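Local coordinates for protein myosin-4 (Saccharomyces cerevisiae, PDB 3MMI) that forms part of the mRNA localization machinery, a type V myosin recruited through SHE3 to transcripts such as ASH1, with this chain comprising its globular tail, at residues M173-K178 against Y244-N249; Y222-L227 against I269-A274; L298-I303 against G341-M346. All blocks are in the same frame, centred on the assembly; numbering follows the deposited sequence.

Overall arrangement
The globular tail of this type V myosin is all helix and loop: contacts 1 and 2 join helices 170-174 with 240-257 and 209-234 with 269-279, and contact 3 sets helix 300-308 against the loop after helix 322-338. Contact 2 lies in the middle, its centre about 13 Å from that of contact 1 and about 14 Å from that of contact 3. Contacts 1 and 2 share apolar surface, Val-174 CG1 lying 3.7 Å from Leu-227 CD2. On the other flank Leu-298 CD2 of contact 3 packs 3.6 Å from Gln-270 CG of contact 2. Contacts 1 and 3 do not touch, their nearest atoms being about 11 Å apart. Along the chain, contacts 1 and 2 interleave, whereas contact 3 follows both.

Contact 1: M173-K178 against Y244-N249; sequences MVLNEK and YEVDRN
Val-174 and Val-246 each hold CG1 anti to the backbone N (chi1 170° and 176°), which turns one methyl of each toward the other across the contact. The two side chains meet at about a right angle, CG1 to CG1 at 4.1 Å. Leu-175 adds a second contact on Val-246: its CG stands anti to the carbonyl carbon (chi1 -68°), and although its CB starts away from helix 240-257, the branch returns to set CD2 3.7 Å from Val-246 CG1. Val-246 is thus touched by both residues, while its CG2 comes to 4.0 Å from Val-174 O. One helical turn on, Asn-249 runs past Val-174 in the opposite direction, its CB 4.1 Å from Val-174 CG1. The backbones are closest here, CA of Val-174 to CA of Asn-249 at 5.3 Å. Leu-227 of helix 209-234 backs Val-174 and Leu-175, and Phe-180 lies against Val-246 and Asn-249. The Leu-175 carbonyl accepts a hydrogen bond from the Tyr-242 hydroxyl. The arrangement is apolar packing of the last residues of helix 170-174, and of Leu-175 after them, on the side of helix 240-257 in the all-helical globular tail of a type V myosin.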
loop_
_atom_site.group_PDB
_atom_site.type_symbol
_atom_site.label_atom_id
_atom_site.label_comp_id
_atom_site.label_asym_id
_atom_site.label_seq_id
_atom_site.Cartn_x
_atom_site.Cartn_y
_atom_site.Cartn_z
ATOM N N MET A 173 8.074 -6.578 18.047
ATOM C CA MET A 173 6.732 -6.895 18.575
ATOM C C MET A 173 6.305 -8.287 18.124
ATOM O O MET A 173 5.633 -8.971 18.828
ATOM C CB MET A 173 5.781 -5.814 18.009
ATOM C CG MET A 173 4.601 -5.473 18.844
ATOM S SD MET A 173 3.516 -4.304 18.097
ATOM C CE MET A 173 4.437 -3.639 16.718
ATOM N N VAL A 174 6.670 -8.691 16.888
ATOM C CA VAL A 174 5.967 -9.819 16.248
ATOM C C VAL A 174 6.875 -10.972 16.083
ATOM O O VAL A 174 6.463 -12.074 16.438
ATOM C CB VAL A 174 5.324 -9.467 14.860
ATOM C CG1 VAL A 174 4.841 -10.745 14.154
ATOM C CG2 VAL A 174 4.310 -8.414 14.960
ATOM N N LEU A 175 8.089 -10.766 15.576
ATOM C CA LEU A 175 8.972 -11.846 15.119
ATOM C C LEU A 175 10.142 -12.226 16.048
ATOM O O LEU A 175 10.758 -13.323 15.855
ATOM C CB LEU A 175 9.578 -11.398 13.779
ATOM C CG LEU A 175 8.613 -11.293 12.626
ATOM C CD1 LEU A 175 9.352 -10.894 11.384
ATOM C CD2 LEU A 175 7.876 -12.744 12.498
ATOM N N ASN A 176 10.528 -11.287 16.934
ATOM C CA ASN A 176 11.799 -11.379 17.738
ATOM C C ASN A 176 11.629 -12.365 18.854
ATOM O O ASN A 176 10.980 -12.074 19.841
ATOM C CB ASN A 176 12.158 -10.018 18.360
ATOM C CG ASN A 176 13.561 -9.997 18.986
ATOM O OD1 ASN A 176 14.179 -11.035 19.221
ATOM N ND2 ASN A 176 14.053 -8.794 19.241
ATOM N N GLU A 177 12.173 -13.567 18.687
ATOM C CA GLU A 177 11.871 -14.606 19.683
ATOM C C GLU A 177 12.460 -14.256 21.027
ATOM O O GLU A 177 11.870 -14.637 22.057
ATOM C CB GLU A 177 12.315 -16.003 19.230
ATOM C CG GLU A 177 13.812 -16.153 18.916
ATOM C CD GLU A 177 14.572 -16.803 20.084
ATOM O OE1 GLU A 177 13.882 -17.360 20.954
ATOM O OE2 GLU A 177 15.832 -16.729 20.124
ATOM N N LYS A 178 13.547 -13.450 21.010
ATOM C CA LYS A 178 14.177 -12.916 22.262
ATOM C C LYS A 178 13.172 -12.206 23.174
ATOM O O LYS A 178 13.339 -12.197 24.388
ATOM C CB LYS A 178 15.403 -11.990 22.003
ATOM C CG LYS A 178 16.436 -12.544 21.024
ATOM N N TYR A 244 4.164 -21.018 16.321
ATOM C CA TYR A 244 3.002 -20.825 17.150
ATOM C C TYR A 244 2.929 -19.450 17.881
ATOM O O TYR A 244 1.884 -18.780 17.909
ATOM C CB TYR A 244 2.900 -21.927 18.184
ATOM C CG TYR A 244 1.776 -21.675 19.161
ATOM C CD1 TYR A 244 0.463 -22.074 18.833
ATOM C CD2 TYR A 244 2.001 -21.021 20.393
ATOM C CE1 TYR A 244 -0.614 -21.835 19.693
ATOM C CE2 TYR A 244 0.876 -20.746 21.307
ATOM C CZ TYR A 244 -0.411 -21.198 20.918
ATOM O OH TYR A 244 -1.516 -21.027 21.687
ATOM N N GLU A 245 4.057 -18.986 18.393
ATOM C CA GLU A 245 4.148 -17.677 19.035
ATOM C C GLU A 245 3.978 -16.466 18.077
ATOM O O GLU A 245 3.270 -15.519 18.442
ATOM C CB GLU A 245 5.460 -17.555 19.808
ATOM C CG GLU A 245 5.583 -18.625 20.927
ATOM C CD GLU A 245 4.436 -18.516 22.029
ATOM O OE1 GLU A 245 3.994 -17.458 22.425
ATOM O OE2 GLU A 245 3.875 -19.510 22.496
ATOM N N VAL A 246 4.569 -16.506 16.878
ATOM C CA VAL A 246 4.331 -15.474 15.859
ATOM C C VAL A 246 2.875 -15.469 15.471
ATOM O O VAL A 246 2.321 -14.423 15.165
ATOM C CB VAL A 246 5.237 -15.748 14.607
ATOM C CG1 VAL A 246 4.941 -14.730 13.431
ATOM C CG2 VAL A 246 6.776 -15.818 15.118
ATOM N N ASP A 247 2.275 -16.644 15.383
ATOM C CA ASP A 247 0.864 -16.765 15.019
ATOM C C ASP A 247 -0.048 -15.965 15.952
ATOM O O ASP A 247 -0.842 -15.158 15.494
ATOM C CB ASP A 247 0.363 -18.231 15.118
ATOM C CG ASP A 247 -0.389 -18.685 13.885
ATOM O OD1 ASP A 247 -0.677 -17.855 12.998
ATOM O OD2 ASP A 247 -0.564 -19.905 13.681
ATOM N N ARG A 248 0.180 -16.138 17.249
ATOM C CA ARG A 248 -0.481 -15.345 18.269
ATOM C C ARG A 248 -0.180 -13.849 18.146
ATOM O O ARG A 248 -1.068 -13.029 18.376
ATOM C CB ARG A 248 -0.094 -15.842 19.664
ATOM C CG ARG A 248 -0.084 -17.355 19.803
ATOM N N ASN A 249 1.054 -13.475 17.796
ATOM C CA ASN A 249 1.354 -12.041 17.751
ATOM C C ASN A 249 0.595 -11.490 16.603
ATOM O O ASN A 249 0.089 -10.315 16.668
ATOM C CB ASN A 249 2.857 -11.736 17.631
ATOM C CG ASN A 249 3.615 -12.110 18.882
ATOM O OD1 ASN A 249 4.857 -12.324 18.877
ATOM N ND2 ASN A 249 2.945 -12.078 19.976
#

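Contact 2: Y222-L227 against I269-A274; sequences YLNVML and IQIIQA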
loop_
_atom_site.group_PDB
_atom_site.type_symbol
_atom_site.label_atom_id
_atom_site.label_comp_id
_atom_site.label_asym_id
_atom_site.label_seq_id
_atom_site.Cartn_x
_atom_site.Cartn_y
_atom_site.Cartn_z
ATOM N N TYR A 222 1.394 -4.220 3.195
ATOM C CA TYR A 222 2.753 -3.862 3.415
ATOM C C TYR A 222 3.413 -4.669 4.540
ATOM O O TYR A 222 4.595 -4.974 4.475
ATOM C CB TYR A 222 2.879 -2.380 3.724
ATOM C CG TYR A 222 4.313 -1.983 3.940
ATOM C CD1 TYR A 222 5.065 -1.469 2.902
ATOM C CD2 TYR A 222 4.916 -2.132 5.188
ATOM C CE1 TYR A 222 6.386 -1.066 3.102
ATOM C CE2 TYR A 222 6.249 -1.792 5.420
ATOM C CZ TYR A 222 6.984 -1.241 4.369
ATOM O OH TYR A 222 8.289 -0.862 4.533
ATOM N N LEU A 223 2.682 -4.942 5.616
ATOM C CA LEU A 223 3.316 -5.607 6.780
ATOM C C LEU A 223 3.531 -7.095 6.473
ATOM O O LEU A 223 4.486 -7.674 6.931
ATOM C CB LEU A 223 2.529 -5.399 8.125
ATOM C CG LEU A 223 2.481 -3.923 8.659
ATOM C CD1 LEU A 223 1.300 -3.737 9.670
ATOM C CD2 LEU A 223 3.737 -3.467 9.361
ATOM N N ASN A 224 2.671 -7.681 5.674
ATOM C CA ASN A 224 2.937 -9.026 5.037
ATOM C C ASN A 224 4.382 -9.134 4.427
ATOM O O ASN A 224 5.164 -9.997 4.866
ATOM C CB ASN A 224 1.851 -9.273 3.955
ATOM C CG ASN A 224 1.984 -10.613 3.273
ATOM O OD1 ASN A 224 1.964 -11.672 3.960
ATOM N ND2 ASN A 224 2.218 -10.602 1.991
ATOM N N VAL A 225 4.762 -8.160 3.572
ATOM C CA VAL A 225 6.090 -8.062 2.872
ATOM C C VAL A 225 7.196 -7.960 3.878
ATOM O O VAL A 225 8.081 -8.775 3.966
ATOM C CB VAL A 225 6.052 -6.811 1.928
ATOM C CG1 VAL A 225 7.481 -6.528 1.402
ATOM C CG2 VAL A 225 5.061 -7.107 0.827
ATOM N N MET A 226 7.045 -6.987 4.773
ATOM C CA MET A 226 8.113 -6.698 5.775
ATOM C C MET A 226 8.280 -7.851 6.740
ATOM O O MET A 226 9.375 -8.278 7.129
ATOM C CB MET A 226 7.696 -5.474 6.530
ATOM C CG MET A 226 8.702 -5.031 7.517
ATOM S SD MET A 226 7.876 -4.332 8.929
ATOM C CE MET A 226 8.290 -5.575 10.131
ATOM N N LEU A 227 7.149 -8.416 7.128
ATOM C CA LEU A 227 7.216 -9.481 8.106
ATOM C C LEU A 227 7.771 -10.759 7.490
ATOM O O LEU A 227 8.634 -11.408 8.032
ATOM C CB LEU A 227 5.866 -9.785 8.739
ATOM C CG LEU A 227 5.384 -8.823 9.842
ATOM C CD1 LEU A 227 3.938 -9.111 10.123
ATOM C CD2 LEU A 227 6.127 -8.944 11.130
ATOM N N ILE A 269 -1.273 -13.230 3.761
ATOM C CA ILE A 269 -1.157 -14.616 3.337
ATOM C C ILE A 269 0.254 -15.242 3.327
ATOM O O ILE A 269 0.404 -16.338 3.839
ATOM C CB ILE A 269 -1.930 -14.880 2.022
ATOM C CG1 ILE A 269 -2.212 -16.349 1.928
ATOM C CG2 ILE A 269 -1.254 -14.193 0.778
ATOM C CD1 ILE A 269 -2.617 -16.820 0.442
ATOM N N GLN A 270 1.278 -14.483 2.953
ATOM C CA GLN A 270 2.629 -15.071 2.883
ATOM C C GLN A 270 3.131 -15.308 4.242
ATOM O O GLN A 270 3.635 -16.389 4.532
ATOM C CB GLN A 270 3.540 -14.209 2.039
ATOM C CG GLN A 270 3.445 -14.596 0.570
ATOM C CD GLN A 270 2.258 -14.020 -0.100
ATOM O OE1 GLN A 270 1.966 -12.849 0.113
ATOM N NE2 GLN A 270 1.591 -14.807 -0.994
ATOM N N ILE A 271 2.940 -14.318 5.150
ATOM C CA ILE A 271 3.597 -14.461 6.440
ATOM C C ILE A 271 2.779 -15.455 7.250
ATOM O O ILE A 271 3.313 -16.265 7.961
ATOM C CB ILE A 271 3.802 -13.136 7.283
ATOM C CG1 ILE A 271 4.344 -13.512 8.628
ATOM C CG2 ILE A 271 2.455 -12.398 7.613
ATOM C CD1 ILE A 271 5.813 -14.053 8.601
ATOM N N ILE A 272 1.442 -15.463 7.084
ATOM C CA ILE A 272 0.608 -16.476 7.718
ATOM C C ILE A 272 0.928 -17.926 7.236
ATOM O O ILE A 272 1.155 -18.809 8.071
ATOM C CB ILE A 272 -0.947 -16.273 7.502
ATOM C CG1 ILE A 272 -1.549 -14.975 8.141
ATOM C CG2 ILE A 272 -1.782 -17.511 7.902
ATOM C CD1 ILE A 272 -1.330 -15.068 9.448
ATOM N N GLN A 273 1.074 -18.168 5.950
ATOM C CA GLN A 273 1.493 -19.487 5.495
ATOM C C GLN A 273 2.876 -19.924 5.972
ATOM O O GLN A 273 3.051 -21.065 6.245
ATOM C CB GLN A 273 1.399 -19.643 3.991
ATOM C CG GLN A 273 0.089 -19.303 3.394
ATOM C CD GLN A 273 -0.834 -20.432 3.312
ATOM O OE1 GLN A 273 -0.889 -21.301 4.168
ATOM N NE2 GLN A 273 -1.598 -20.432 2.271
ATOM N N ALA A 274 3.810 -18.977 6.103
ATOM C CA ALA A 274 5.259 -19.283 6.472
ATOM C C ALA A 274 5.201 -19.800 7.899
ATOM O O ALA A 274 5.793 -20.792 8.245
ATOM C CB ALA A 274 6.084 -17.976 6.421
#
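Asn-224 of helix 209-234 hydrogen-bonds through its side-chain amide to the N-terminal turn of helix 269-279, within the helical DIL domain of the myosin tail. The segment axes approach to 8.3 Å at 44°. The tight part is centred on the Asn-224 amide, where a single oxygen receives two backbone N-H groups. The bond from Ile-271 N to Asn-224 OD1 is good (3.1 Å), its donor tilted a little from the carbonyl plane; that from Gln-270 N to the same oxygen is bent and weak. With CG anti to the backbone N (chi1 -178°), Asn-224 reaches across to these amides although its CB starts out alongside the other helix. The gathering of N-H groups at a helix start would probably polarise the Asn-224 carbonyl. Next to these bonds, Ile-271 fills the buried side, its CG1 4.0 Å from Leu-227 CB and its CD1 3.9 Å from Leu-227 O. Leu-227 is backed in turn by Ile-170 and Val-174.

The looser side is at the Ile-269 side chain, whose CB points away and which makes no close contact with helix 209-234. Gln-270 is likewise partly exposed but firmly bonded, its chain bending at chi2 to bring OE1 to the Asn-224 ND2. Its NE2 is held elsewhere, by the Ala-297 carbonyl, which helps fix the rotation of the amide and leaves its oxygen facing Asn-224. The two amide planes stand 61° apart, yet Asn-224 ND2 donates to Gln-270 OE1 at 2.9 Å, lying in the plane of that carbonyl.

Contact 3: L298-I303 against G341-M346; sequences LNPAQI and GKMEIM
Met-343 and Ile-345 close on Ala-301 from the loop, pinning its methyl between a sulfur and a methylene: Ala-301 CB is 3.8 Å from Met-343 SD and 3.7 Å from Ile-345 CG1. The Met-343 chain runs extended to SD and then bends (chi3 -79°), which carries CE to the Pro-300 ring, 3.5 Å from CD. There the two side chains cross at about a right angle, while nearer its root Met-343 slides past Asn-299 in the opposite direction. Val-331 and Ile-332 of helix 322-338 also lie against Pro-300.

Outward from this centre the two amide side chains meet the loop backbone. Asn-299 ND2 donates to Glu-344 O at 3.0 Å, and Gln-302 NE2 to Ile-345 O at 2.9 Å, both nearly straight (163°). Each acceptor lies in the plane of its amide, whereas each donor is tilted from the plane of the carbonyl it meets. The same amides use their oxygens on the helix itself. Asn-299 OD1 takes Gln-302 N at 2.8 Å and, weakly, Ala-301 N, and the return bond runs from Asn-299 N to Gln-302 OE1 at 2.7 Å. Bonds at both the oxygen and the nitrogen fix the rotation of each amide, and Gln-302, which is buried, has both polar atoms bonded. With an alanine at Asn-299, the Gln-302 backbone N-H and the Glu-344 carbonyl would probably each lose a partner and a gap would open beside Met-343. On the solvent side Lys-342 NZ makes a long salt bridge to Glu-344 within the loop.

The reciprocal bonds between Asn-299 and Gln-302 make a capping box at the N-terminus of helix 300-308, whose two side chains also bind the carbonyls of the loop after helix 322-338 through their amide nitrogens.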
loop_
_atom_site.group_PDB
_atom_site.type_symbol
_atom_site.label_atom_id
_atom_site.label_comp_id
_atom_site.label_asym_id
_atom_site.label_seq_id
_atom_site.Cartn_x
_atom_site.Cartn_y
_atom_site.Cartn_z
ATOM N N LEU A 298 3.189 -19.438 -1.646
ATOM C CA LEU A 298 4.648 -19.334 -1.524
ATOM C C LEU A 298 5.286 -20.076 -2.652
ATOM O O LEU A 298 4.781 -21.173 -2.996
ATOM C CB LEU A 298 5.156 -19.890 -0.191
ATOM C CG LEU A 298 4.751 -18.979 1.034
ATOM C CD1 LEU A 298 4.880 -19.690 2.398
ATOM C CD2 LEU A 298 5.352 -17.578 1.106
ATOM N N ASN A 299 6.402 -19.581 -3.212
ATOM C CA ASN A 299 7.027 -20.416 -4.226
ATOM C C ASN A 299 7.875 -21.477 -3.581
ATOM O O ASN A 299 8.125 -21.475 -2.375
ATOM C CB ASN A 299 7.706 -19.469 -5.315
ATOM C CG ASN A 299 8.760 -18.679 -4.765
ATOM O OD1 ASN A 299 9.497 -19.172 -3.901
ATOM N ND2 ASN A 299 8.940 -17.486 -5.328
ATOM N N PRO A 300 8.472 -22.359 -4.410
ATOM C CA PRO A 300 9.364 -23.352 -3.882
ATOM C C PRO A 300 10.631 -22.830 -3.175
ATOM O O PRO A 300 10.986 -23.423 -2.187
ATOM C CB PRO A 300 9.653 -24.229 -5.096
ATOM C CG PRO A 300 8.418 -24.046 -5.982
ATOM C CD PRO A 300 8.279 -22.515 -5.860
ATOM N N ALA A 301 11.212 -21.701 -3.602
ATOM C CA ALA A 301 12.489 -21.177 -3.001
ATOM C C ALA A 301 12.048 -20.600 -1.633
ATOM O O ALA A 301 12.781 -20.659 -0.666
ATOM C CB ALA A 301 13.079 -20.129 -3.860
ATOM N N GLN A 302 10.858 -19.960 -1.585
ATOM C CA GLN A 302 10.327 -19.361 -0.298
ATOM C C GLN A 302 10.091 -20.428 0.698
ATOM O O GLN A 302 10.490 -20.377 1.849
ATOM C CB GLN A 302 9.081 -18.571 -0.586
ATOM C CG GLN A 302 9.389 -17.229 -1.265
ATOM C CD GLN A 302 8.157 -16.555 -1.774
ATOM O OE1 GLN A 302 7.245 -17.226 -2.209
ATOM N NE2 GLN A 302 8.203 -15.243 -1.932
ATOM N N ILE A 303 9.505 -21.523 0.244
ATOM C CA ILE A 303 9.259 -22.607 1.139
ATOM C C ILE A 303 10.543 -23.268 1.564
ATOM O O ILE A 303 10.693 -23.666 2.766
ATOM C CB ILE A 303 8.327 -23.701 0.501
ATOM C CG1 ILE A 303 6.965 -23.161 0.141
ATOM C CG2 ILE A 303 8.255 -24.968 1.368
ATOM C CD1 ILE A 303 6.156 -24.127 -0.617
ATOM N N GLY A 341 12.469 -16.165 -15.769
ATOM C CA GLY A 341 12.473 -15.109 -14.718
ATOM C C GLY A 341 12.992 -15.678 -13.418
ATOM O O GLY A 341 12.887 -16.854 -13.189
ATOM N N LYS A 342 13.652 -14.825 -12.650
ATOM C CA LYS A 342 14.070 -15.121 -11.308
ATOM C C LYS A 342 12.884 -15.434 -10.396
ATOM O O LYS A 342 11.874 -14.738 -10.392
ATOM C CB LYS A 342 14.876 -13.980 -10.704
ATOM C CG LYS A 342 15.390 -14.314 -9.301
ATOM C CD LYS A 342 16.414 -13.251 -8.722
ATOM C CE LYS A 342 16.576 -13.469 -7.218
ATOM N NZ LYS A 342 17.394 -12.474 -6.428
ATOM N N MET A 343 13.026 -16.521 -9.676
ATOM C CA MET A 343 12.082 -16.915 -8.658
ATOM C C MET A 343 12.502 -16.241 -7.299
ATOM O O MET A 343 13.370 -16.770 -6.595
ATOM C CB MET A 343 12.095 -18.447 -8.566
ATOM C CG MET A 343 11.117 -19.014 -7.445
ATOM S SD MET A 343 11.266 -20.783 -7.102
ATOM C CE MET A 343 10.304 -21.487 -8.558
ATOM N N GLU A 344 11.908 -15.059 -7.024
ATOM C CA GLU A 344 12.304 -14.177 -5.958
ATOM C C GLU A 344 11.946 -14.807 -4.654
ATOM O O GLU A 344 10.863 -15.345 -4.514
ATOM C CB GLU A 344 11.568 -12.839 -6.026
ATOM C CG GLU A 344 11.435 -12.170 -7.402
ATOM C CD GLU A 344 12.714 -11.522 -7.799
ATOM O OE1 GLU A 344 13.643 -11.556 -6.930
ATOM O OE2 GLU A 344 12.773 -10.995 -8.968
ATOM N N ILE A 345 12.831 -14.810 -3.686
ATOM C CA ILE A 345 12.467 -15.181 -2.362
ATOM C C ILE A 345 11.850 -13.971 -1.593
ATOM O O ILE A 345 10.727 -14.145 -1.052
ATOM C CB ILE A 345 13.603 -15.735 -1.590
ATOM C CG1 ILE A 345 14.099 -17.021 -2.221
ATOM C CG2 ILE A 345 13.302 -15.957 -0.164
ATOM C CD1 ILE A 345 15.348 -17.646 -1.435
ATOM N N MET A 346 12.513 -12.780 -1.628
ATOM C CA MET A 346 11.949 -11.564 -1.048
ATOM C C MET A 346 10.676 -11.234 -1.776
ATOM O O MET A 346 10.584 -11.363 -2.990
ATOM C CB MET A 346 12.991 -10.395 -1.130
ATOM C CG MET A 346 14.306 -10.822 -0.537
ATOM S SD MET A 346 14.208 -10.658 1.250
ATOM C CE MET A 346 14.048 -12.298 1.711
#